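HTH cro/C1-type domain-containing protein (Pseudomonas aeruginosa PAO1, PDB 7CSV) acts as the antitoxin HigA of a toxin-antitoxin pair and as a regulatory factor that recognises specific pseudopalindromic DNA motifs. Local coordinates at residues D17-E22 and F63-Q68; I25-L30 and T40-V45; I9-I14 and R49-D54. One frame throughout, in Å; residues are numbered along the deposited sequence.

Interaction 1: D17-E22 and F63-Q68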
loop_
_atom_site.group_PDB
_atom_site.type_symbol
_atom_site.label_atom_id
_atom_site.label_comp_id
_atom_site.label_asym_id
_atom_site.label_seq_id
_atom_site.Cartn_x
_atom_site.Cartn_y
_atom_site.Cartn_z
ATOM N N ASP A 17 -18.035 3.778 -7.788
ATOM C CA ASP A 17 -18.837 4.991 -7.662
ATOM C C ASP A 17 -18.278 6.150 -8.475
ATOM O O ASP A 17 -19.044 6.882 -9.107
ATOM C CB ASP A 17 -18.937 5.426 -6.198
ATOM C CG ASP A 17 -19.722 4.459 -5.340
ATOM O OD1 ASP A 17 -20.465 3.622 -5.881
ATOM O OD2 ASP A 17 -19.576 4.538 -4.107
ATOM N N GLU A 18 -16.956 6.366 -8.443
ATOM C CA GLU A 18 -16.371 7.560 -9.032
ATOM C C GLU A 18 -15.833 7.334 -10.431
ATOM O O GLU A 18 -15.433 8.303 -11.086
ATOM C CB GLU A 18 -15.240 8.100 -8.150
ATOM C CG GLU A 18 -15.658 8.394 -6.739
ATOM C CD GLU A 18 -16.637 9.536 -6.665
ATOM O OE1 GLU A 18 -16.805 10.250 -7.669
ATOM O OE2 GLU A 18 -17.238 9.724 -5.602
ATOM N N PHE A 19 -15.785 6.089 -10.894
ATOM C CA PHE A 19 -15.221 5.837 -12.214
ATOM C C PHE A 19 -16.168 5.012 -13.078
ATOM O O PHE A 19 -16.576 5.472 -14.149
ATOM C CB PHE A 19 -13.851 5.171 -12.069
ATOM C CG PHE A 19 -12.818 6.067 -11.445
ATOM C CD1 PHE A 19 -12.664 6.122 -10.071
ATOM C CD2 PHE A 19 -12.012 6.878 -12.243
ATOM C CE1 PHE A 19 -11.725 6.957 -9.497
ATOM C CE2 PHE A 19 -11.067 7.708 -11.677
ATOM C CZ PHE A 19 -10.922 7.744 -10.292
ATOM N N LEU A 20 -16.526 3.803 -12.641
ATOM C CA LEU A 20 -17.389 2.959 -13.469
ATOM C C LEU A 20 -18.757 3.597 -13.670
ATOM O O LEU A 20 -19.264 3.667 -14.796
ATOM C CB LEU A 20 -17.535 1.571 -12.850
ATOM C CG LEU A 20 -16.254 0.745 -12.736
ATOM C CD1 LEU A 20 -16.581 -0.680 -12.328
ATOM C CD2 LEU A 20 -15.473 0.776 -14.048
ATOM N N MET A 21 -19.372 4.079 -12.586
ATOM C CA MET A 21 -20.672 4.726 -12.725
ATOM C C MET A 21 -20.553 6.101 -13.367
ATOM O O MET A 21 -21.479 6.543 -14.056
ATOM C CB MET A 21 -21.357 4.835 -11.362
ATOM C CG MET A 21 -21.799 3.520 -10.789
ATOM S SD MET A 21 -22.794 3.781 -9.310
ATOM C CE MET A 21 -22.225 2.445 -8.266
ATOM N N GLU A 22 -19.438 6.797 -13.145
ATOM C CA GLU A 22 -19.282 8.124 -13.720
ATOM C C GLU A 22 -19.217 8.052 -15.236
ATOM O O GLU A 22 -19.858 8.850 -15.927
ATOM C CB GLU A 22 -18.030 8.799 -13.169
ATOM C CG GLU A 22 -17.653 10.074 -13.902
ATOM C CD GLU A 22 -18.276 11.297 -13.263
ATOM O OE1 GLU A 22 -18.871 11.151 -12.175
ATOM O OE2 GLU A 22 -18.169 12.397 -13.843
ATOM N N PHE A 63 -7.513 5.602 -16.417
ATOM C CA PHE A 63 -8.387 6.666 -15.939
ATOM C C PHE A 63 -7.687 8.010 -15.729
ATOM O O PHE A 63 -8.288 8.905 -15.127
ATOM C CB PHE A 63 -9.048 6.236 -14.629
ATOM C CG PHE A 63 -10.111 5.204 -14.804
ATOM C CD1 PHE A 63 -11.207 5.454 -15.624
ATOM C CD2 PHE A 63 -10.041 3.994 -14.132
ATOM C CE1 PHE A 63 -12.204 4.516 -15.788
ATOM C CE2 PHE A 63 -11.043 3.040 -14.288
ATOM C CZ PHE A 63 -12.131 3.303 -15.122
ATOM N N ASP A 64 -6.451 8.182 -16.202
ATOM C CA ASP A 64 -5.713 9.435 -16.013
ATOM C C ASP A 64 -5.561 9.793 -14.530
ATOM O O ASP A 64 -5.913 10.889 -14.093
ATOM C CB ASP A 64 -6.381 10.594 -16.767
ATOM C CG ASP A 64 -6.061 10.598 -18.244
ATOM O OD1 ASP A 64 -5.165 9.846 -18.681
ATOM O OD2 ASP A 64 -6.707 11.375 -18.977
ATOM N N THR A 65 -5.057 8.853 -13.745
ATOM C CA THR A 65 -4.676 9.139 -12.366
ATOM C C THR A 65 -3.244 8.676 -12.161
ATOM O O THR A 65 -2.679 7.959 -12.988
ATOM C CB THR A 65 -5.571 8.432 -11.341
ATOM O OG1 THR A 65 -5.286 7.026 -11.358
ATOM C CG2 THR A 65 -7.042 8.665 -11.621
ATOM N N SER A 66 -2.656 9.071 -11.034
ATOM C CA SER A 66 -1.424 8.410 -10.646
ATOM C C SER A 66 -1.736 6.982 -10.207
ATOM O O SER A 66 -2.864 6.651 -9.828
ATOM C CB SER A 66 -0.729 9.169 -9.515
ATOM O OG SER A 66 -1.449 8.994 -8.301
ATOM N N ALA A 67 -0.721 6.122 -10.271
ATOM C CA ALA A 67 -0.888 4.792 -9.706
ATOM C C ALA A 67 -0.975 4.857 -8.190
ATOM O O ALA A 67 -1.683 4.052 -7.577
ATOM C CB ALA A 67 0.261 3.885 -10.143
ATOM N N GLN A 68 -0.298 5.834 -7.583
ATOM C CA GLN A 68 -0.328 5.984 -6.132
ATOM C C GLN A 68 -1.720 6.310 -5.618
ATOM O O GLN A 68 -2.046 5.960 -4.480
ATOM C CB GLN A 68 0.659 7.064 -5.701
ATOM C CG GLN A 68 2.094 6.577 -5.671
ATOM C CD GLN A 68 2.459 5.860 -4.376
ATOM O OE1 GLN A 68 1.608 5.270 -3.694
ATOM N NE2 GLN A 68 3.726 5.915 -4.029
#

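Interaction 2: I25-L30 and T40-V45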
loop_
_atom_site.group_PDB
_atom_site.type_symbol
_atom_site.label_atom_id
_atom_site.label_comp_id
_atom_site.label_asym_id
_atom_site.label_seq_id
_atom_site.Cartn_x
_atom_site.Cartn_y
_atom_site.Cartn_z
ATOM N N ILE A 25 -19.148 2.637 -17.433
ATOM C CA ILE A 25 -18.338 1.491 -17.828
ATOM C C ILE A 25 -18.678 0.307 -16.937
ATOM O O ILE A 25 -18.661 0.417 -15.703
ATOM C CB ILE A 25 -16.835 1.811 -17.753
ATOM C CG1 ILE A 25 -16.487 2.972 -18.679
ATOM C CG2 ILE A 25 -16.026 0.573 -18.073
ATOM C CD1 ILE A 25 -15.090 3.517 -18.458
ATOM N N SER A 26 -18.972 -0.832 -17.556
ATOM C CA SER A 26 -19.169 -2.057 -16.814
ATOM C C SER A 26 -17.825 -2.609 -16.341
ATOM O O SER A 26 -16.782 -2.321 -16.935
ATOM C CB SER A 26 -19.872 -3.093 -17.682
ATOM O OG SER A 26 -18.947 -3.700 -18.571
ATOM N N PRO A 27 -17.827 -3.413 -15.275
ATOM C CA PRO A 27 -16.569 -4.046 -14.853
ATOM C C PRO A 27 -15.932 -4.881 -15.950
ATOM O O PRO A 27 -14.704 -4.859 -16.106
ATOM C CB PRO A 27 -16.995 -4.899 -13.653
ATOM C CG PRO A 27 -18.177 -4.178 -13.103
ATOM C CD PRO A 27 -18.914 -3.664 -14.309
ATOM N N ALA A 28 -16.746 -5.601 -16.728
ATOM C CA ALA A 28 -16.215 -6.408 -17.823
ATOM C C ALA A 28 -15.584 -5.539 -18.901
ATOM O O ALA A 28 -14.516 -5.880 -19.432
ATOM C CB ALA A 28 -17.323 -7.279 -18.416
ATOM N N ALA A 29 -16.232 -4.423 -19.253
ATOM C CA ALA A 29 -15.654 -3.505 -20.227
ATOM C C ALA A 29 -14.348 -2.916 -19.715
ATOM O O ALA A 29 -13.416 -2.677 -20.493
ATOM C CB ALA A 29 -16.655 -2.397 -20.558
ATOM N N LEU A 30 -14.264 -2.671 -18.402
ATOM C CA LEU A 30 -13.012 -2.194 -17.830
ATOM C C LEU A 30 -11.930 -3.261 -17.921
ATOM O O LEU A 30 -10.785 -2.959 -18.274
ATOM C CB LEU A 30 -13.215 -1.772 -16.371
ATOM C CG LEU A 30 -11.928 -1.341 -15.655
ATOM C CD1 LEU A 30 -11.332 -0.117 -16.312
ATOM C CD2 LEU A 30 -12.178 -1.070 -14.175
ATOM N N THR A 40 -10.754 -10.620 -12.391
ATOM C CA THR A 40 -9.832 -9.727 -11.693
ATOM C C THR A 40 -10.532 -8.431 -11.301
ATOM O O THR A 40 -10.525 -8.035 -10.129
ATOM C CB THR A 40 -8.603 -9.436 -12.560
ATOM O OG1 THR A 40 -7.997 -10.667 -12.972
ATOM C CG2 THR A 40 -7.577 -8.614 -11.773
ATOM N N VAL A 41 -11.178 -7.775 -12.265
ATOM C CA VAL A 41 -11.920 -6.560 -11.957
ATOM C C VAL A 41 -13.164 -6.884 -11.141
ATOM O O VAL A 41 -13.542 -6.130 -10.235
ATOM C CB VAL A 41 -12.290 -5.818 -13.253
ATOM C CG1 VAL A 41 -13.181 -4.636 -12.946
ATOM C CG2 VAL A 41 -11.032 -5.384 -14.004
ATOM N N ASN A 42 -13.830 -7.997 -11.458
ATOM C CA ASN A 42 -15.032 -8.369 -10.718
ATOM C C ASN A 42 -14.737 -8.515 -9.230
ATOM O O ASN A 42 -15.515 -8.047 -8.392
ATOM C CB ASN A 42 -15.617 -9.673 -11.259
ATOM C CG ASN A 42 -16.412 -9.480 -12.549
ATOM O OD1 ASN A 42 -16.799 -8.367 -12.904
ATOM N ND2 ASN A 42 -16.668 -10.578 -13.245
ATOM N N ASP A 43 -13.623 -9.171 -8.886
ATOM C CA ASP A 43 -13.276 -9.357 -7.476
ATOM C C ASP A 43 -13.088 -8.016 -6.768
ATOM O O ASP A 43 -13.508 -7.847 -5.619
ATOM C CB ASP A 43 -12.009 -10.202 -7.345
ATOM C CG ASP A 43 -12.199 -11.646 -7.784
ATOM O OD1 ASP A 43 -13.347 -12.125 -7.817
ATOM O OD2 ASP A 43 -11.181 -12.308 -8.075
ATOM N N ILE A 44 -12.451 -7.050 -7.435
ATOM C CA ILE A 44 -12.180 -5.760 -6.800
ATOM C C ILE A 44 -13.480 -5.001 -6.541
ATOM O O ILE A 44 -13.694 -4.468 -5.450
ATOM C CB ILE A 44 -11.206 -4.930 -7.657
ATOM C CG1 ILE A 44 -9.819 -5.569 -7.647
ATOM C CG2 ILE A 44 -11.162 -3.477 -7.157
ATOM C CD1 ILE A 44 -8.966 -5.195 -8.884
ATOM N N VAL A 45 -14.361 -4.923 -7.542
ATOM C CA VAL A 45 -15.584 -4.153 -7.345
ATOM C C VAL A 45 -16.507 -4.842 -6.356
ATOM O O VAL A 45 -17.330 -4.177 -5.724
ATOM C CB VAL A 45 -16.323 -3.896 -8.671
ATOM C CG1 VAL A 45 -15.402 -3.193 -9.664
ATOM C CG2 VAL A 45 -16.873 -5.182 -9.243
#

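Interaction 3: I9-I14 and R49-D54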
loop_
_atom_site.group_PDB
_atom_site.type_symbol
_atom_site.label_atom_id
_atom_site.label_comp_id
_atom_site.label_asym_id
_atom_site.label_seq_id
_atom_site.Cartn_x
_atom_site.Cartn_y
_atom_site.Cartn_z
ATOM N N ILE A 9 -12.873 1.496 3.940
ATOM C CA ILE A 9 -13.531 1.756 2.669
ATOM C C ILE A 9 -12.738 1.024 1.604
ATOM O O ILE A 9 -11.582 1.372 1.343
ATOM C CB ILE A 9 -13.601 3.253 2.348
ATOM C CG1 ILE A 9 -14.473 3.980 3.367
ATOM C CG2 ILE A 9 -14.146 3.470 0.944
ATOM C CD1 ILE A 9 -14.780 5.380 2.950
ATOM N N HIS A 10 -13.356 0.030 0.988
ATOM C CA HIS A 10 -12.650 -0.741 -0.024
ATOM C C HIS A 10 -12.406 0.095 -1.278
ATOM O O HIS A 10 -13.289 0.841 -1.715
ATOM C CB HIS A 10 -13.430 -1.997 -0.384
ATOM C CG HIS A 10 -12.594 -3.027 -1.066
ATOM N ND1 HIS A 10 -12.277 -2.949 -2.404
ATOM C CD2 HIS A 10 -11.985 -4.140 -0.596
ATOM C CE1 HIS A 10 -11.513 -3.976 -2.731
ATOM N NE2 HIS A 10 -11.324 -4.717 -1.652
ATOM N N PRO A 11 -11.219 -0.012 -1.883
ATOM C CA PRO A 11 -10.960 0.720 -3.129
ATOM C C PRO A 11 -11.970 0.431 -4.218
ATOM O O PRO A 11 -12.213 1.299 -5.062
ATOM C CB PRO A 11 -9.565 0.233 -3.544
ATOM C CG PRO A 11 -8.935 -0.243 -2.274
ATOM C CD PRO A 11 -10.034 -0.747 -1.400
ATOM N N GLY A 12 -12.543 -0.771 -4.242
ATOM C CA GLY A 12 -13.516 -1.096 -5.272
ATOM C C GLY A 12 -14.770 -0.256 -5.179
ATOM O O GLY A 12 -15.429 -0.004 -6.190
ATOM N N GLU A 13 -15.105 0.207 -3.974
ATOM C CA GLU A 13 -16.240 1.109 -3.827
ATOM C C GLU A 13 -15.994 2.427 -4.551
ATOM O O GLU A 13 -16.893 2.958 -5.217
ATOM C CB GLU A 13 -16.515 1.338 -2.343
ATOM C CG GLU A 13 -17.596 2.349 -2.034
ATOM C CD GLU A 13 -17.807 2.479 -0.536
ATOM O OE1 GLU A 13 -17.902 3.615 -0.037
ATOM O OE2 GLU A 13 -17.845 1.438 0.148
ATOM N N ILE A 14 -14.782 2.970 -4.431
ATOM C CA ILE A 14 -14.440 4.198 -5.141
ATOM C C ILE A 14 -14.345 3.945 -6.639
ATOM O O ILE A 14 -14.749 4.793 -7.450
ATOM C CB ILE A 14 -13.136 4.782 -4.571
ATOM C CG1 ILE A 14 -13.404 5.298 -3.149
ATOM C CG2 ILE A 14 -12.555 5.861 -5.488
ATOM C CD1 ILE A 14 -12.272 6.045 -2.540
ATOM N N ARG A 49 -11.031 -8.507 -3.358
ATOM C CA ARG A 49 -9.629 -8.526 -3.736
ATOM C C ARG A 49 -9.120 -7.097 -3.669
ATOM O O ARG A 49 -9.861 -6.163 -3.981
ATOM C CB ARG A 49 -9.443 -9.110 -5.142
ATOM C CG ARG A 49 -8.029 -9.039 -5.665
ATOM C CD ARG A 49 -7.998 -9.013 -7.185
ATOM N NE ARG A 49 -8.528 -10.235 -7.786
ATOM C CZ ARG A 49 -7.858 -11.382 -7.865
ATOM N NH1 ARG A 49 -8.417 -12.438 -8.435
ATOM N NH2 ARG A 49 -6.631 -11.476 -7.368
ATOM N N GLY A 50 -7.870 -6.931 -3.240
ATOM C CA GLY A 50 -7.272 -5.609 -3.220
ATOM C C GLY A 50 -6.645 -5.216 -4.549
ATOM O O GLY A 50 -6.561 -6.008 -5.494
ATOM N N ILE A 51 -6.210 -3.957 -4.608
ATOM C CA ILE A 51 -5.491 -3.415 -5.761
ATOM C C ILE A 51 -4.020 -3.768 -5.628
ATOM O O ILE A 51 -3.349 -3.327 -4.686
ATOM C CB ILE A 51 -5.655 -1.892 -5.852
ATOM C CG1 ILE A 51 -7.119 -1.484 -5.779
ATOM C CG2 ILE A 51 -4.994 -1.357 -7.127
ATOM C CD1 ILE A 51 -7.909 -2.021 -6.871
ATOM N N SER A 52 -3.511 -4.543 -6.577
ATOM C CA SER A 52 -2.087 -4.805 -6.668
ATOM C C SER A 52 -1.367 -3.627 -7.329
ATOM O O SER A 52 -1.976 -2.775 -7.982
ATOM C CB SER A 52 -1.826 -6.069 -7.480
ATOM O OG SER A 52 -2.135 -5.835 -8.853
ATOM N N ALA A 53 -0.040 -3.609 -7.179
ATOM C CA ALA A 53 0.753 -2.572 -7.834
ATOM C C ALA A 53 0.523 -2.579 -9.334
ATOM O O ALA A 53 0.355 -1.519 -9.942
ATOM C CB ALA A 53 2.235 -2.761 -7.527
ATOM N N ASP A 54 0.530 -3.766 -9.946
ATOM C CA ASP A 54 0.323 -3.858 -11.389
ATOM C C ASP A 54 -1.043 -3.307 -11.763
ATOM O O ASP A 54 -1.164 -2.524 -12.707
ATOM C CB ASP A 54 0.479 -5.314 -11.837
ATOM C CG ASP A 54 0.337 -5.497 -13.334
ATOM O OD1 ASP A 54 1.339 -5.308 -14.050
ATOM O OD2 ASP A 54 -0.771 -5.862 -13.781
#

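Interaction 1: D17-E22 and F63-Q68
Phe19 of helix 11-23 lays its side chain over one face of the Phe63 ring. The contact belongs to the all-helical helix-turn-helix domain of the Cro/C1 type. It joins the first helix of that domain to the turn between helix 53-63 and helix 67-93. The two rings meet obliquely, with their planes at 48° and their centroids 4.9 Å apart. Phe19 CD2 stands above the rim of the Phe63 ring, 3.6 Å from Phe63 CG. Phe19 CB sits close to the normal of the same ring, 4.1 Å from its centroid, in a CH-pi contact. Phe63 is thus met by both the root and the ring of Phe19. The torsion of Phe19 allows this: CG is anti to the carbonyl carbon (chi1 -67°), which sets CD2 over the Phe63 ring.

Two smaller contacts flank the pair. Leu20 CD2 approaches Phe63 CZ at 4.3 Å, near the far end of that ring. The methyl CG2 of Thr65 reaches Phe19 CE2 at 4.1 Å. No hydrogen bond joins the two segments, and the contact is apolar.

Further out, Trp70 of helix 67-93 meets the Phe19 ring with its own ring tilted against it. Phe63 and Leu20 both pack on Leu30 and Ile25, and Phe63 also touches Leu97 of the second subunit. The turn is shaped by Asp64, whose positive phi breaks off helix 53-63. Ser66 then caps the start of helix 67-93 by accepting from Phe69 N. Thr65 OG1 donates to Ser66 O at 2.9 Å, from a position tilted 42° out of the carbonyl plane.

Interaction 2: I25-L30 and T40-V45
Pro27 and Leu30 of helix 27-34 pack against Val41 of helix 38-45, and most of the contact is apolar. Val41 CG1 is the central atom. It lies 3.9 Å from Pro27 CB and also 3.9 Å from Leu30 CD2. Its position follows from the Val41 torsion, with CG1 anti to the backbone N (chi1 174°), which places it within reach of both side chains. Leu30 meets Val41 at about a right angle. One turn further along helix 38-45, Val45 CG2 approaches Pro27 CG at 4.2 Å, and these two side chains also cross nearly at right angles. The proline ring therefore touches two successive turns of the facing helix.

Polar atoms meet carbon here. The backbone oxygen Pro27 O is 3.5 Å from Val41 CG1. The side-chain oxygen of Asn42 comes in beside the proline, with OD1 3.6 Å from Pro27 CB. No hydrogen bond crosses between the segments.

The hydrogen bonds run within each segment and hold the helices in shape. Ser26 is the N-cap of helix 27-34. Its OG accepts from Ala29 N at 2.9 Å, with an N-H...O angle of 164°. In the other helix, Val45 N donates to Val41 O at 3.1 Å, linking the two valines that face Pro27.

Leu20 of helix 11-23 packs on Pro27 and Val45, and Tyr62 of helix 53-63 touches Leu30. These residues join the helix pair to the rest of the domain. Helices 27-34 and 38-45, joined by a short turn, form the helix-turn-helix motif of the Cro/C1 family. In relatives the second helix of this pair is the recognition helix, and helix 38-45 probably has that role here.

Interaction 3: I9-I14 and R49-D54
The His10 imidazole turns an edge toward Arg49, with CE1 only 3.0 Å from Arg49 O. NE2 lies nearly as close to the same oxygen, at 3.1 Å. The carbonyl therefore faces the CE1-NE2 side of the ring and lies near its plane. ND1 of His10 points back to its own helix. It accepts from Gly12 N at 2.9 Å, with an N-H...N angle of 165° and the donor nearly in the ring plane. His10 is the N-cap of helix 11-23, and this capping bond helps fix the rotation of the imidazole. With CG anti to the backbone N (chi1 -162°), ND1 reaches Gly12 N. Over one face of the ring stands Pro11 CD, and Tyr77 of helix 67-93 meets the imidazole edge-to-face.

In the Cro/C1-type domain this contact ties the start of the first helix to the connection between helices 38-45 and 53-63. The Pro11 and Ile51 side chains run alongside each other in opposing directions, with Pro11 CB 3.7 Å from Ile51 CG1. Helix 67-93 borders both residues: Pro11 rests on Gln74 and Tyr77, and Ile51 on Trp70. Gln74 OE1 also accepts from Ile51 N. The CB of Arg49 points away from segment 9-14, and its NH1 forms a salt bridge with Asp43 OD2.

From the N terminus, the first segment of interaction 3 leads into helix 11-23, which carries on into the first segment of interaction 1. Interaction 2 then closes a short loop between helices 27-34 and 38-45. That loop lies wholly within the longer loops closed by the other two contacts. Interaction 3 closes at 49-54 and interaction 1 at 63-68, so these two cross along the chain. Both hold the first helix, one to the entry of helix 53-63 and one to its exit. A probable hydrogen bond from Ile25 N to Leu20 O links interactions 1 and 2. Ile44 packs on Ile51 between interactions 2 and 3. Segments of all three contacts also reach the second subunit.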